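Local coordinates for protein D,D-dipeptidase/D,D-carboxypeptidase (Enterococcus faecalis, PDB 4MUQ) that hydrolyses the dipeptide D-Ala-D-Ala as a zinc-dependent D,D-peptidase of vancomycin resistance, and probably also removes terminal D-Ala from peptidoglycan precursors, at residues R75-Y84 / T96-S106; R151-T160 / N183-T191. One frame throughout, in Å; residues are numbered along the deposited sequence.

Contact 1. Residues R75-Y84 / T96-S106. With LY0 ((2R)-3-[(R)-[(1R)-1-aminoethyl](hydroxy)phosphoryl]-2-methylpropanoic acid), chain C; 2D8 ((2R)-3-[(R)-[(1S)-1-aminoethyl](hydroxy)phosphoryl]-2-methylpropanoic acid), chain D; EDO (1,2-ethanediol), chain E.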
loop_
_atom_site.group_PDB
_atom_site.type_symbol
_atom_site.label_atom_id
_atom_site.label_comp_id
_atom_site.label_asym_id
_atom_site.label_seq_id
_atom_site.Cartn_x
_atom_site.Cartn_y
_atom_site.Cartn_z
ATOM N N ARG A 75 8.199 -2.214 -9.765
ATOM C CA ARG A 75 8.907 -1.596 -10.883
ATOM C C ARG A 75 10.115 -0.867 -10.343
ATOM O O ARG A 75 10.043 -0.192 -9.306
ATOM C CB ARG A 75 7.999 -0.635 -11.658
ATOM C CG ARG A 75 6.751 -1.333 -12.169
ATOM C CD ARG A 75 6.045 -0.609 -13.294
ATOM N NE ARG A 75 5.492 0.684 -12.904
ATOM C CZ ARG A 75 4.185 0.977 -12.853
ATOM N NH1 ARG A 75 3.247 0.071 -13.107
ATOM N NH2 ARG A 75 3.815 2.193 -12.515
ATOM N N SER A 76 11.230 -1.032 -11.035
ATOM C CA SER A 76 12.452 -0.320 -10.720
ATOM C C SER A 76 12.355 1.118 -11.205
ATOM O O SER A 76 11.455 1.482 -11.959
ATOM C CB SER A 76 13.615 -0.973 -11.433
ATOM O OG SER A 76 13.454 -0.861 -12.842
ATOM N N LEU A 77 13.331 1.925 -10.808
ATOM C CA LEU A 77 13.371 3.314 -11.241
ATOM C C LEU A 77 13.480 3.440 -12.764
ATOM O O LEU A 77 12.792 4.262 -13.377
ATOM C CB LEU A 77 14.554 4.017 -10.579
ATOM C CG LEU A 77 14.784 5.460 -11.037
ATOM C CD1 LEU A 77 13.602 6.346 -10.675
ATOM C CD2 LEU A 77 16.065 5.999 -10.422
ATOM N N GLU A 78 14.337 2.625 -13.378
ATOM C CA GLU A 78 14.440 2.671 -14.837
ATOM C C GLU A 78 13.132 2.308 -15.528
ATOM O O GLU A 78 12.761 2.938 -16.522
ATOM C CB GLU A 78 15.623 1.838 -15.362
ATOM C CG GLU A 78 15.453 0.309 -15.331
ATOM C CD GLU A 78 14.700 -0.263 -16.545
ATOM O OE1 GLU A 78 14.339 -1.457 -16.488
ATOM O OE2 GLU A 78 14.469 0.459 -17.548
ATOM N N GLU A 79 12.413 1.316 -15.004
ATOM C CA GLU A 79 11.116 0.938 -15.561
ATOM C C GLU A 79 10.106 2.077 -15.464
ATOM O O GLU A 79 9.371 2.382 -16.414
ATOM C CB GLU A 79 10.545 -0.256 -14.809
ATOM C CG GLU A 79 11.258 -1.559 -15.027
ATOM C CD GLU A 79 10.620 -2.647 -14.199
ATOM O OE1 GLU A 79 11.233 -3.076 -13.202
ATOM O OE2 GLU A 79 9.482 -3.043 -14.529
ATOM N N GLN A 80 10.026 2.694 -14.286
ATOM C CA GLN A 80 9.065 3.768 -14.096
ATOM C C GLN A 80 9.382 4.963 -15.006
ATOM O O GLN A 80 8.478 5.608 -15.561
ATOM C CB GLN A 80 9.043 4.200 -12.628
ATOM C CG GLN A 80 7.977 5.238 -12.306
ATOM C CD GLN A 80 6.575 4.652 -12.362
ATOM O OE1 GLN A 80 6.396 3.431 -12.289
ATOM N NE2 GLN A 80 5.576 5.520 -12.491
ATOM N N THR A 81 10.669 5.238 -15.167
ATOM C CA THR A 81 11.124 6.319 -16.035
ATOM C C THR A 81 10.741 6.036 -17.486
ATOM O O THR A 81 10.219 6.918 -18.198
ATOM C CB THR A 81 12.644 6.506 -15.913
ATOM O OG1 THR A 81 12.970 6.772 -14.535
ATOM C CG2 THR A 81 13.133 7.673 -16.739
ATOM N N ALA A 82 10.973 4.797 -17.929
ATOM C CA ALA A 82 10.596 4.404 -19.293
ATOM C C ALA A 82 9.088 4.514 -19.512
ATOM O O ALA A 82 8.642 4.961 -20.574
ATOM C CB ALA A 82 11.080 2.985 -19.596
ATOM N N ILE A 83 8.304 4.118 -18.518
ATOM C CA ILE A 83 6.852 4.190 -18.675
ATOM C C ILE A 83 6.430 5.647 -18.788
ATOM O O ILE A 83 5.643 6.001 -19.668
ATOM C CB ILE A 83 6.103 3.503 -17.521
ATOM C CG1 ILE A 83 6.309 1.992 -17.592
ATOM C CG2 ILE A 83 4.605 3.855 -17.539
ATOM C CD1 ILE A 83 5.931 1.289 -16.297
ATOM N N TYR A 84 6.967 6.492 -17.914
ATOM C CA TYR A 84 6.606 7.908 -17.907
ATOM C C TYR A 84 6.983 8.560 -19.240
ATOM O O TYR A 84 6.152 9.206 -19.888
ATOM C CB TYR A 84 7.265 8.621 -16.716
ATOM C CG TYR A 84 6.725 10.007 -16.472
ATOM C CD1 TYR A 84 5.731 10.223 -15.531
ATOM C CD2 TYR A 84 7.216 11.107 -17.174
ATOM C CE1 TYR A 84 5.221 11.494 -15.298
ATOM C CE2 TYR A 84 6.701 12.378 -16.964
ATOM C CZ TYR A 84 5.717 12.560 -16.011
ATOM O OH TYR A 84 5.214 13.829 -15.801
ATOM N N THR A 96 -0.311 11.733 -19.147
ATOM C CA THR A 96 0.778 11.159 -18.374
ATOM C C THR A 96 0.803 11.678 -16.938
ATOM O O THR A 96 0.968 10.902 -16.007
ATOM C CB THR A 96 2.100 11.434 -19.064
ATOM O OG1 THR A 96 2.040 10.898 -20.391
ATOM C CG2 THR A 96 3.256 10.794 -18.310
ATOM N N ARG A 97 0.619 12.978 -16.765
ATOM C CA ARG A 97 0.608 13.548 -15.421
ATOM C C ARG A 97 -0.507 12.963 -14.558
ATOM O O ARG A 97 -0.354 12.841 -13.343
ATOM C CB ARG A 97 0.470 15.063 -15.481
ATOM C CG ARG A 97 1.765 15.801 -15.751
ATOM C CD ARG A 97 1.524 17.304 -15.837
ATOM N NE ARG A 97 0.938 17.858 -14.618
ATOM C CZ ARG A 97 -0.362 18.089 -14.438
ATOM N NH1 ARG A 97 -1.233 17.810 -15.401
ATOM N NH2 ARG A 97 -0.793 18.597 -13.292
ATOM N N LYS A 98 -1.618 12.590 -15.188
ATOM C CA LYS A 98 -2.782 12.064 -14.478
ATOM C C LYS A 98 -2.749 10.561 -14.222
ATOM O O LYS A 98 -3.386 10.070 -13.281
ATOM C CB LYS A 98 -4.065 12.430 -15.234
ATOM C CG LYS A 98 -4.367 13.929 -15.257
ATOM C CD LYS A 98 -5.640 14.238 -16.045
ATOM C CE LYS A 98 -6.055 15.696 -15.884
ATOM N NZ LYS A 98 -6.610 15.932 -14.521
ATOM N N TYR A 99 -2.031 9.823 -15.052
ATOM C CA TYR A 99 -2.059 8.362 -15.002
ATOM C C TYR A 99 -0.714 7.670 -14.789
ATOM O O TYR A 99 -0.643 6.434 -14.792
ATOM C CB TYR A 99 -2.717 7.805 -16.271
ATOM C CG TYR A 99 -4.198 8.040 -16.332
ATOM C CD1 TYR A 99 -5.085 7.187 -15.673
ATOM C CD2 TYR A 99 -4.735 9.118 -17.026
ATOM C CE1 TYR A 99 -6.458 7.397 -15.732
ATOM C CE2 TYR A 99 -6.115 9.341 -17.074
ATOM C CZ TYR A 99 -6.966 8.482 -16.422
ATOM O OH TYR A 99 -8.319 8.705 -16.475
ATOM N N VAL A 100 0.368 8.435 -14.674
ATOM C CA VAL A 100 1.663 7.820 -14.424
ATOM C C VAL A 100 2.374 8.619 -13.336
ATOM O O VAL A 100 2.595 9.821 -13.490
ATOM C CB VAL A 100 2.557 7.773 -15.683
ATOM C CG1 VAL A 100 3.797 6.965 -15.372
ATOM C CG2 VAL A 100 1.810 7.160 -16.882
ATOM N N ALA A 101 2.750 7.969 -12.235
ATOM C CA ALA A 101 3.508 8.667 -11.214
ATOM C C ALA A 101 4.895 9.084 -11.716
ATOM O O ALA A 101 5.502 8.400 -12.538
ATOM C CB ALA A 101 3.650 7.802 -9.967
ATOM N N LEU A 102 5.376 10.214 -11.238
ATOM C CA LEU A 102 6.763 10.598 -11.491
ATOM C C LEU A 102 7.714 9.502 -11.001
ATOM O O LEU A 102 7.454 8.842 -9.988
ATOM C CB LEU A 102 7.087 11.896 -10.762
ATOM C CG LEU A 102 6.435 13.188 -11.257
ATOM C CD1 LEU A 102 6.632 14.303 -10.226
ATOM C CD2 LEU A 102 7.030 13.579 -12.589
ATOM N N PRO A 103 8.834 9.307 -11.704
ATOM C CA PRO A 103 9.858 8.412 -11.181
ATOM C C PRO A 103 10.244 8.823 -9.757
ATOM O O PRO A 103 10.415 10.016 -9.469
ATOM C CB PRO A 103 11.020 8.632 -12.153
ATOM C CG PRO A 103 10.342 8.962 -13.431
ATOM C CD PRO A 103 9.174 9.824 -13.040
ATOM N N ASN A 104 10.387 7.822 -8.889
ATOM C CA ASN A 104 10.626 7.997 -7.457
ATOM C C ASN A 104 9.422 8.506 -6.680
ATOM O O ASN A 104 9.542 8.823 -5.512
ATOM C CB ASN A 104 11.894 8.800 -7.157
ATOM C CG ASN A 104 13.142 7.961 -7.291
ATOM O OD1 ASN A 104 13.080 6.724 -7.245
ATOM N ND2 ASN A 104 14.264 8.618 -7.466
ATOM N N HIS A 105 8.263 8.548 -7.327
ATOM C CA HIS A 105 7.018 8.897 -6.632
ATOM C C HIS A 105 5.956 7.842 -6.879
ATOM O O HIS A 105 4.764 8.087 -6.640
ATOM C CB HIS A 105 6.496 10.265 -7.099
ATOM C CG HIS A 105 7.436 11.393 -6.819
ATOM N ND1 HIS A 105 7.243 12.287 -5.788
ATOM C CD2 HIS A 105 8.598 11.756 -7.416
ATOM C CE1 HIS A 105 8.229 13.167 -5.779
ATOM N NE2 HIS A 105 9.067 12.864 -6.758
ATOM N N SER A 106 6.359 6.675 -7.384
ATOM C CA SER A 106 5.423 5.577 -7.665
ATOM C C SER A 106 5.429 4.525 -6.566
ATOM O O SER A 106 6.491 4.058 -6.144
ATOM C CB SER A 106 5.808 4.879 -8.966
ATOM O OG SER A 106 5.018 3.707 -9.168
HETATM P P LY0 C . -0.207 2.906 -12.639
HETATM C C1 LY0 C . 1.047 3.331 -14.909
HETATM N N1 LY0 C . -1.279 3.558 -14.989
HETATM C C2 LY0 C . -0.269 2.738 -14.448
HETATM C C4 LY0 C . -0.038 4.651 -12.170
HETATM C C5 LY0 C . 0.567 4.869 -10.816
HETATM C C6 LY0 C . 2.080 4.743 -10.897
HETATM C C7 LY0 C . 0.133 6.235 -10.314
HETATM O O31 LY0 C . 1.038 2.154 -12.115
HETATM O O32 LY0 C . -1.447 2.195 -12.003
HETATM O O61 LY0 C . 2.650 4.304 -9.911
HETATM O O62 LY0 C . 2.657 5.110 -11.906
HETATM C C4 2D8 D . -0.041 4.654 -12.160
HETATM C C5 2D8 D . 0.567 4.870 -10.811
HETATM C C6 2D8 D . 2.081 4.743 -10.896
HETATM C C7 2D8 D . 0.134 6.236 -10.312
HETATM N N1 2D8 D . -0.628 1.524 -14.848
HETATM P P 2D8 D . -0.211 2.911 -12.634
HETATM C C1 2D8 D . 1.019 3.320 -14.925
HETATM C C2 2D8 D . -0.336 2.839 -14.444
HETATM O O31 2D8 D . 1.043 2.158 -12.134
HETATM O O32 2D8 D . -1.449 2.193 -12.005
HETATM O O61 2D8 D . 2.651 4.304 -9.911
HETATM O O62 2D8 D . 2.657 5.110 -11.906
HETATM C C1 EDO E . -5.646 15.039 -10.539
HETATM O O1 EDO E . -4.824 15.774 -11.455
HETATM C C2 EDO E . -5.947 13.667 -11.137
HETATM O O2 EDO E . -6.893 13.730 -12.220
#
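Gln80 reaches from helix 77-91 to the loop after helix 93-99, and its amide works in two directions. Its NE2 donates to Ala101 O at 2.9 Å, the oxygen lying in the amide plane, and to O62 of the bound phosphinate, which Ala101 N also grips. OE1 accepts from NE and NH2 of Arg75, a side-on grip within the guanidinium plane that fixes the rotation of both groups. CG of Gln80 stands anti to the backbone N (chi1 -175°), and the bend at chi2 carries the amide past Ser106 CB.

Held this way, Arg75 turns its edge to phosphinyl O31, with NH2 at 2.8 Å. Ser106 OG hydrogen-bonds to carboxylate O61 (2.6 Å) and to His108 N.

Farther along the helix, Thr96 CG2 sits over the centre of the Tyr84 ring, 3.6 Å from the centroid, in a CH-pi contact. Val100 O meets the ring edge, and the Leu102 side chain lies beside the ring, CD2 close to the hydroxyl. Pro103 lies at about a right angle across Thr81 and Leu77, its CB 3.8 Å from Leu77 CD1. Together the segments form the carboxylate- and phosphinate-binding wall of the zinc peptidase active site in the hedgehog/DD-peptidase fold.

Contact 2. Residues R151-T160 / N183-T191. With PE3 (3,6,9,12,15,18,21,24,27,30,33,36,39-tridecaoxahentetracontane-1,41-diol), chain H; LY0 ((2R)-3-[(R)-[(1R)-1-aminoethyl](hydroxy)phosphoryl]-2-methylpropanoic acid), chain C; 2D8 ((2R)-3-[(R)-[(1S)-1-aminoethyl](hydroxy)phosphoryl]-2-methylpropanoic acid), chain D.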
loop_
_atom_site.group_PDB
_atom_site.type_symbol
_atom_site.label_atom_id
_atom_site.label_comp_id
_atom_site.label_asym_id
_atom_site.label_seq_id
_atom_site.Cartn_x
_atom_site.Cartn_y
_atom_site.Cartn_z
ATOM N N ARG A 151 -6.268 2.245 -4.488
ATOM C CA ARG A 151 -5.479 3.422 -4.152
ATOM C C ARG A 151 -6.042 4.749 -4.640
ATOM O O ARG A 151 -5.969 5.757 -3.908
ATOM C CB ARG A 151 -4.053 3.227 -4.659
ATOM C CG ARG A 151 -3.080 4.343 -4.292
ATOM C CD ARG A 151 -2.918 4.439 -2.788
ATOM N NE ARG A 151 -1.936 5.455 -2.405
ATOM C CZ ARG A 151 -2.214 6.743 -2.221
ATOM N NH1 ARG A 151 -3.439 7.207 -2.419
ATOM N NH2 ARG A 151 -1.244 7.568 -1.847
ATOM N N TYR A 152 -6.598 4.758 -5.854
ATOM C CA TYR A 152 -6.915 5.997 -6.554
ATOM C C TYR A 152 -8.380 6.036 -6.935
ATOM O O TYR A 152 -8.792 5.551 -7.995
ATOM C CB TYR A 152 -6.026 6.134 -7.806
ATOM C CG TYR A 152 -4.540 6.136 -7.510
ATOM C CD1 TYR A 152 -3.964 7.117 -6.706
ATOM C CD2 TYR A 152 -3.703 5.160 -8.035
ATOM C CE1 TYR A 152 -2.611 7.112 -6.419
ATOM C CE2 TYR A 152 -2.336 5.158 -7.765
ATOM C CZ TYR A 152 -1.794 6.138 -6.951
ATOM O OH TYR A 152 -0.442 6.149 -6.656
ATOM N N ALA A 153 -9.186 6.613 -6.051
ATOM C CA ALA A 153 -10.617 6.724 -6.283
ATOM C C ALA A 153 -10.977 8.003 -7.029
ATOM O O ALA A 153 -10.278 9.016 -6.921
ATOM C CB ALA A 153 -11.355 6.678 -4.946
ATOM N N ARG A 154 -12.084 7.977 -7.769
ATOM C CA ARG A 154 -12.542 9.166 -8.473
ATOM C C ARG A 154 -12.780 10.343 -7.518
ATOM O O ARG A 154 -12.434 11.486 -7.832
ATOM C CB ARG A 154 -13.807 8.862 -9.290
ATOM C CG ARG A 154 -14.309 10.037 -10.112
ATOM C CD ARG A 154 -15.522 9.647 -10.942
ATOM N NE ARG A 154 -16.558 9.060 -10.097
ATOM C CZ ARG A 154 -17.662 8.477 -10.545
ATOM N NH1 ARG A 154 -17.887 8.396 -11.843
ATOM N NH2 ARG A 154 -18.540 7.970 -9.684
ATOM N N ASP A 155 -13.365 10.080 -6.349
ATOM C CA ASP A 155 -13.682 11.196 -5.452
ATOM C C ASP A 155 -12.496 11.773 -4.682
ATOM O O ASP A 155 -12.665 12.726 -3.918
ATOM C CB ASP A 155 -14.843 10.879 -4.496
ATOM C CG ASP A 155 -14.523 9.782 -3.493
ATOM O OD1 ASP A 155 -13.484 9.113 -3.610
ATOM O OD2 ASP A 155 -15.356 9.580 -2.577
ATOM N N LYS A 156 -11.300 11.235 -4.915
ATOM C CA LYS A 156 -10.109 11.684 -4.198
ATOM C C LYS A 156 -9.021 12.208 -5.127
ATOM O O LYS A 156 -7.896 12.429 -4.684
ATOM C CB LYS A 156 -9.534 10.553 -3.345
ATOM C CG LYS A 156 -10.542 9.832 -2.455
ATOM C CD LYS A 156 -10.998 10.683 -1.298
ATOM C CE LYS A 156 -11.998 9.891 -0.452
ATOM N NZ LYS A 156 -12.336 10.601 0.788
ATOM N N GLU A 157 -9.355 12.419 -6.397
ATOM C CA GLU A 157 -8.361 12.841 -7.390
ATOM C C GLU A 157 -7.596 14.098 -7.009
ATOM O O GLU A 157 -6.397 14.208 -7.275
ATOM C CB GLU A 157 -9.017 13.023 -8.759
ATOM C CG GLU A 157 -9.459 11.711 -9.386
ATOM C CD GLU A 157 -10.205 11.894 -10.687
ATOM O OE1 GLU A 157 -10.541 13.045 -11.052
ATOM O OE2 GLU A 157 -10.480 10.871 -11.344
ATOM N N GLU A 158 -8.272 15.042 -6.371
ATOM C CA GLU A 158 -7.634 16.307 -6.030
ATOM C C GLU A 158 -6.611 16.156 -4.910
ATOM O O GLU A 158 -5.661 16.936 -4.820
ATOM C CB GLU A 158 -8.679 17.370 -5.691
ATOM C CG GLU A 158 -9.604 17.675 -6.859
ATOM C CD GLU A 158 -8.849 17.831 -8.168
ATOM O OE1 GLU A 158 -7.906 18.652 -8.224
ATOM O OE2 GLU A 158 -9.187 17.121 -9.142
ATOM N N ILE A 159 -6.776 15.144 -4.071
ATOM C CA ILE A 159 -5.774 14.937 -3.029
ATOM C C ILE A 159 -4.747 13.840 -3.311
ATOM O O ILE A 159 -3.649 13.900 -2.786
ATOM C CB ILE A 159 -6.380 14.769 -1.626
ATOM C CG1 ILE A 159 -7.220 13.504 -1.545
ATOM C CG2 ILE A 159 -7.182 16.007 -1.233
ATOM C CD1 ILE A 159 -7.782 13.263 -0.154
ATOM N N THR A 160 -5.078 12.856 -4.148
ATOM C CA THR A 160 -4.072 11.873 -4.557
ATOM C C THR A 160 -3.198 12.422 -5.683
ATOM O O THR A 160 -2.058 11.976 -5.865
ATOM C CB THR A 160 -4.697 10.564 -5.063
ATOM O OG1 THR A 160 -5.433 10.840 -6.260
ATOM C CG2 THR A 160 -5.618 9.944 -4.017
ATOM N N ASN A 183 -13.955 4.298 6.809
ATOM C CA ASN A 183 -14.026 5.758 6.825
ATOM C C ASN A 183 -14.043 6.412 5.448
ATOM O O ASN A 183 -14.161 7.642 5.345
ATOM C CB ASN A 183 -12.862 6.327 7.630
ATOM C CG ASN A 183 -13.047 6.149 9.112
ATOM O OD1 ASN A 183 -13.786 6.901 9.749
ATOM N ND2 ASN A 183 -12.392 5.145 9.676
ATOM N N GLY A 184 -13.929 5.595 4.401
ATOM C CA GLY A 184 -13.806 6.083 3.034
ATOM C C GLY A 184 -12.539 6.890 2.780
ATOM O O GLY A 184 -12.569 7.877 2.038
ATOM N N PHE A 185 -11.432 6.473 3.388
ATOM C CA PHE A 185 -10.185 7.239 3.335
ATOM C C PHE A 185 -9.281 6.818 2.198
ATOM O O PHE A 185 -9.060 5.624 1.988
ATOM C CB PHE A 185 -9.370 7.010 4.612
ATOM C CG PHE A 185 -9.869 7.741 5.821
ATOM C CD1 PHE A 185 -10.672 8.864 5.712
ATOM C CD2 PHE A 185 -9.501 7.296 7.089
ATOM C CE1 PHE A 185 -11.103 9.534 6.858
ATOM C CE2 PHE A 185 -9.924 7.953 8.233
ATOM C CZ PHE A 185 -10.727 9.069 8.119
ATOM N N SER A 186 -8.717 7.803 1.505
ATOM C CA SER A 186 -7.507 7.598 0.719
ATOM C C SER A 186 -6.344 7.416 1.691
ATOM O O SER A 186 -6.465 7.738 2.884
ATOM C CB SER A 186 -7.232 8.820 -0.154
ATOM O OG SER A 186 -6.969 9.971 0.641
ATOM N N LEU A 187 -5.212 6.945 1.192
ATOM C CA LEU A 187 -4.032 6.814 2.048
ATOM C C LEU A 187 -3.575 8.174 2.581
ATOM O O LEU A 187 -3.133 8.265 3.728
ATOM C CB LEU A 187 -2.897 6.063 1.341
ATOM C CG LEU A 187 -1.666 5.767 2.214
ATOM C CD1 LEU A 187 -2.030 4.958 3.475
ATOM C CD2 LEU A 187 -0.644 5.022 1.382
ATOM N N GLU A 188 -3.700 9.226 1.772
ATOM C CA GLU A 188 -3.409 10.594 2.224
ATOM C C GLU A 188 -4.227 10.943 3.466
ATOM O O GLU A 188 -3.691 11.450 4.458
ATOM C CB GLU A 188 -3.725 11.606 1.118
ATOM C CG GLU A 188 -2.668 11.694 0.001
ATOM C CD GLU A 188 -2.710 10.550 -1.010
ATOM O OE1 GLU A 188 -3.678 9.758 -1.015
ATOM O OE2 GLU A 188 -1.745 10.453 -1.804
ATOM N N GLU A 189 -5.526 10.676 3.407
ATOM C CA GLU A 189 -6.397 10.975 4.530
ATOM C C GLU A 189 -6.040 10.152 5.763
ATOM O O GLU A 189 -6.017 10.689 6.868
ATOM C CB GLU A 189 -7.856 10.770 4.131
ATOM C CG GLU A 189 -8.398 11.860 3.220
ATOM C CD GLU A 189 -9.655 11.434 2.501
ATOM O OE1 GLU A 189 -9.558 10.526 1.649
ATOM O OE2 GLU A 189 -10.736 12.000 2.789
ATOM N N TYR A 190 -5.757 8.866 5.571
ATOM C CA TYR A 190 -5.404 7.998 6.692
ATOM C C TYR A 190 -4.105 8.459 7.359
ATOM O O TYR A 190 -3.974 8.420 8.583
ATOM C CB TYR A 190 -5.294 6.539 6.242
ATOM C CG TYR A 190 -5.096 5.580 7.393
ATOM C CD1 TYR A 190 -6.056 5.452 8.381
ATOM C CD2 TYR A 190 -3.943 4.800 7.493
ATOM C CE1 TYR A 190 -5.882 4.583 9.447
ATOM C CE2 TYR A 190 -3.765 3.916 8.556
ATOM C CZ TYR A 190 -4.742 3.818 9.526
ATOM O OH TYR A 190 -4.601 2.950 10.589
ATOM N N THR A 191 -3.156 8.910 6.548
ATOM C CA THR A 191 -1.867 9.366 7.069
ATOM C C THR A 191 -2.060 10.562 8.012
ATOM O O THR A 191 -1.427 10.647 9.076
ATOM C CB THR A 191 -0.914 9.697 5.902
ATOM O OG1 THR A 191 -0.771 8.537 5.072
ATOM C CG2 THR A 191 0.468 10.078 6.391
HETATM O O43 PE3 H . -0.863 19.295 -2.773
HETATM C C42 PE3 H . -1.241 17.953 -3.092
HETATM C C41 PE3 H . -1.678 17.802 -4.560
HETATM O O40 PE3 H . -2.007 16.404 -4.746
HETATM C C39 PE3 H . -0.777 15.774 -4.389
HETATM C C38 PE3 H . -0.636 14.291 -4.376
HETATM O O37 PE3 H . 0.726 14.182 -3.949
HETATM P P LY0 C . -0.207 2.906 -12.639
HETATM C C1 LY0 C . 1.047 3.331 -14.909
HETATM N N1 LY0 C . -1.279 3.558 -14.989
HETATM C C2 LY0 C . -0.269 2.738 -14.448
HETATM C C4 LY0 C . -0.038 4.651 -12.170
HETATM C C5 LY0 C . 0.567 4.869 -10.816
HETATM C C6 LY0 C . 2.080 4.743 -10.897
HETATM C C7 LY0 C . 0.133 6.235 -10.314
HETATM O O31 LY0 C . 1.038 2.154 -12.115
HETATM O O32 LY0 C . -1.447 2.195 -12.003
HETATM O O61 LY0 C . 2.650 4.304 -9.911
HETATM O O62 LY0 C . 2.657 5.110 -11.906
HETATM C C4 2D8 D . -0.041 4.654 -12.160
HETATM C C5 2D8 D . 0.567 4.870 -10.811
HETATM C C6 2D8 D . 2.081 4.743 -10.896
HETATM C C7 2D8 D . 0.134 6.236 -10.312
HETATM N N1 2D8 D . -0.628 1.524 -14.848
HETATM P P 2D8 D . -0.211 2.911 -12.634
HETATM C C1 2D8 D . 1.019 3.320 -14.925
HETATM C C2 2D8 D . -0.336 2.839 -14.444
HETATM O O31 2D8 D . 1.043 2.158 -12.134
HETATM O O32 2D8 D . -1.449 2.193 -12.005
HETATM O O61 2D8 D . 2.651 4.304 -9.911
HETATM O O62 2D8 D . 2.657 5.110 -11.906
HETATM O O HOH W 1 -5.843 5.300 -1.131
HETATM O O HOH W 2 -1.348 9.741 -4.444
#
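The capping box of Ser186 and Glu189 that starts helix 187-194 also receives Lys156, from the segment 151-160 that follows strand 148-150 of the hedgehog/DD-peptidase fold; two salt bridges tie this segment to the helix start. In the box, Glu189 N donates to Ser186 OG, while Ser186 N returns a bond to Glu189 OE1. Lys156 comes across Glu189 at about a right angle. Its NZ lies 2.9 Å from Glu189 OE1 and meets the syn lone pairs of both carboxylate oxygens; it also donates to Gly184 O at 3.0 Å. Glu189 OE1 thus accepts from Lys156 NZ, Ser186 N and Ser186 OG, which should favour the charged carboxylate. Gly184, with its positive phi, belongs to the Schellman motif that ends helix 176-183. Ile159 CD1 lies 3.7 Å from Glu189 CG and also touches Ser186 OG.

The second bridge is end-on. Arg151 has CG anti to the backbone N (chi1 -176°), and a bend at chi2 turns its guanidinium to the helix start. NH1 reaches Glu188 OE1 at 2.9 Å on its syn lone pair, and NH2 meets OE2 from above the carboxylate plane, the two flat groups being turned 51° apart. Leu187 CB lies over the centre of one guanidinium face, 3.7 Å from Arg151 CZ, and Tyr152 CE1 approaches the opposite face. Arg151 NE has its own partner in Glu107, so both acids steady the group beside zinc ligand His168. Tyr152, next in the chain, faces the ligand pocket, its OH 3.7 Å from the phosphinate methyl C7. Two waters complete the joint: one links Arg151 O to Leu187 N, and the other donates to Thr160 O and, at 2.8 Å, to Glu188 OE2, which is also hydrogen-bonded to Asn22 ND2.

Contact 1 and contact 2 flank the same phosphinate, their centres 20 Å apart and their nearest atoms about 6 Å apart, without touching. Both are partly buried, yet they use different elements: residues 75-84 and 96-106 join helices 77-91 and 93-99 and the loop beyond, whereas residues 151-160 and 183-191 join the turn after strand 148-150 and the short helix 157-160 to the start of helix 187-194. Contact 1 grips the ligand directly through polar groups, backed by an aromatic and proline surface. Contact 2 meets it through Tyr152 alone; its own cohesion is mainly ionic and water-mediated, with Leu187 and Ile159 packed around the bridges. Arg75 approaches His108 and the ligand; Arg151 lies beside His168.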